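Local structure of putative uncharacterized protein (Pyrococcus furiosus, 3VR0) at residues I139-Y144 / K225-A230. The protein functions as an archaeal proteasome activator and is a homologue of the proteasome assembly chaperones of the PAC2 family. Residues are numbered along the deposited sequence; the frame is centred on the assembly and turned at random.
Sequences ITMGGY and KAVLSA
Met141 and Val227 meet where helix 221-235 lies against a central strand of the mixed beta-sheet in this alpha/beta PAC2 fold, an example of a helix resting on a sheet, here with Val227 and Leu228 supplying the touching side chains of 225-230. The helix runs nearly antiparallel to strand 137-145, the two short axes making an angle of 155° and coming within 8.9 Å of each other. Across that gap Met141 and Val227 face one another, each directing its CB at the opposing segment.

Val227 works as a forked contact. Its CG1, anti to the backbone N (chi1 167°), reaches the root of the methionine, 3.8 Å from Met141 CB and 4.0 Å from Met141 CG. The other branch, CG2, turns to the next residue of the strand and touches the carbonyl oxygen of Gly142, a van der Waals contact with the backbone. The fork thus spans two successive strand residues, and the methionine chain crosses it at a slant.

Beyond the valine, Met141 carries the contact one residue further along the helix. An extended chi2 (-172°) takes its sulfur out in line from CA, and SD approaches the CD1 methyl of Leu228 at 4.3 Å. The CB of Leu228 does not point at the strand, and it is this one branch that brings the residue to Met141.

No hydrogen bond links the two segments. Helix 45-57 packs on the same side chains, with Ala49 and Ala50 against Met141, Val45 against Val227 and His52 against Leu228. The side-chain contacts between the segments are apolar and the junction is buried; the one polar atom touched is the carbonyl oxygen of Gly142, with Val227 CG2 3.9 Å from Gly142 O.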
loop_
_atom_site.group_PDB
_atom_site.type_symbol
_atom_site.label_atom_id
_atom_site.label_comp_id
_atom_site.label_asym_id
_atom_site.label_seq_id
_atom_site.Cartn_x
_atom_site.Cartn_y
_atom_site.Cartn_z
ATOM N N ILE C 139 17.363 24.805 -0.941
ATOM C CA ILE C 139 16.467 25.593 -1.755
ATOM C C ILE C 139 15.704 24.610 -2.630
ATOM O O ILE C 139 16.318 23.828 -3.327
ATOM C CB ILE C 139 17.280 26.573 -2.661
ATOM C CG1 ILE C 139 18.079 27.577 -1.792
ATOM C CG2 ILE C 139 16.334 27.311 -3.575
ATOM C CD1 ILE C 139 18.914 28.590 -2.671
ATOM N N THR C 140 14.367 24.607 -2.585
ATOM C CA THR C 140 13.632 23.703 -3.491
ATOM C C THR C 140 12.936 24.507 -4.588
ATOM O O THR C 140 12.483 25.600 -4.367
ATOM C CB THR C 140 12.614 22.822 -2.732
ATOM O OG1 THR C 140 11.675 23.668 -2.122
ATOM C CG2 THR C 140 13.296 22.016 -1.573
ATOM N N MET C 141 12.857 23.929 -5.768
ATOM C CA MET C 141 12.321 24.577 -6.905
ATOM C C MET C 141 11.225 23.685 -7.413
ATOM O O MET C 141 11.380 22.462 -7.450
ATOM C CB MET C 141 13.412 24.691 -7.978
ATOM C CG MET C 141 14.707 25.427 -7.435
ATOM S SD MET C 141 15.822 25.729 -8.805
ATOM C CE MET C 141 16.085 24.094 -9.425
ATOM N N GLY C 142 10.130 24.296 -7.846
ATOM C CA GLY C 142 9.082 23.561 -8.526
ATOM C C GLY C 142 7.963 24.489 -9.040
ATOM O O GLY C 142 8.159 25.697 -9.203
ATOM N N GLY C 143 6.791 23.904 -9.281
ATOM C CA GLY C 143 5.639 24.621 -9.860
ATOM C C GLY C 143 4.489 24.793 -8.885
ATOM O O GLY C 143 4.356 24.042 -7.902
ATOM N N TYR C 144 3.667 25.798 -9.159
ATOM C CA TYR C 144 2.418 26.015 -8.450
ATOM C C TYR C 144 1.293 26.052 -9.484
ATOM O O TYR C 144 1.246 26.961 -10.305
ATOM C CB TYR C 144 2.469 27.306 -7.644
ATOM C CG TYR C 144 1.198 27.584 -6.873
ATOM C CD1 TYR C 144 0.998 27.036 -5.606
ATOM C CD2 TYR C 144 0.201 28.409 -7.406
ATOM C CE1 TYR C 144 -0.151 27.280 -4.896
ATOM C CE2 TYR C 144 -0.974 28.660 -6.698
ATOM C CZ TYR C 144 -1.141 28.093 -5.444
ATOM O OH TYR C 144 -2.285 28.343 -4.743
ATOM N N LYS C 225 12.561 29.402 -16.080
ATOM C CA LYS C 225 13.391 30.607 -16.147
ATOM C C LYS C 225 13.166 31.515 -14.944
ATOM O O LYS C 225 14.123 31.944 -14.268
ATOM C CB LYS C 225 13.172 31.364 -17.480
ATOM C CG LYS C 225 13.989 32.676 -17.539
ATOM C CD LYS C 225 14.143 33.204 -18.953
ATOM C CE LYS C 225 14.671 34.626 -18.923
ATOM N NZ LYS C 225 14.285 35.325 -20.193
ATOM N N ALA C 226 11.899 31.777 -14.639
ATOM C CA ALA C 226 11.587 32.688 -13.554
ATOM C C ALA C 226 12.044 32.164 -12.203
ATOM O O ALA C 226 12.565 32.916 -11.370
ATOM C CB ALA C 226 10.111 32.966 -13.525
ATOM N N VAL C 227 11.822 30.871 -11.961
ATOM C CA VAL C 227 12.241 30.272 -10.679
ATOM C C VAL C 227 13.774 30.333 -10.569
ATOM O O VAL C 227 14.321 30.698 -9.539
ATOM C CB VAL C 227 11.732 28.799 -10.566
ATOM C CG1 VAL C 227 12.422 28.069 -9.418
ATOM C CG2 VAL C 227 10.181 28.783 -10.378
ATOM N N LEU C 228 14.438 29.976 -11.650
ATOM C CA LEU C 228 15.892 29.888 -11.673
ATOM C C LEU C 228 16.572 31.271 -11.602
ATOM O O LEU C 228 17.704 31.372 -11.085
ATOM C CB LEU C 228 16.365 29.144 -12.919
ATOM C CG LEU C 228 17.871 28.904 -12.845
ATOM C CD1 LEU C 228 18.222 28.081 -11.556
ATOM C CD2 LEU C 228 18.323 28.236 -14.089
ATOM N N SER C 229 15.887 32.314 -12.123
ATOM C CA SER C 229 16.311 33.712 -11.926
ATOM C C SER C 229 16.243 34.097 -10.453
ATOM O O SER C 229 17.127 34.801 -9.908
ATOM C CB SER C 229 15.438 34.679 -12.764
ATOM O OG SER C 229 15.528 34.342 -14.141
ATOM N N ALA C 230 15.188 33.641 -9.780
ATOM C CA ALA C 230 15.104 33.959 -8.362
ATOM C C ALA C 230 16.209 33.232 -7.597
ATOM O O ALA C 230 16.871 33.834 -6.759
ATOM C CB ALA C 230 13.730 33.636 -7.790
#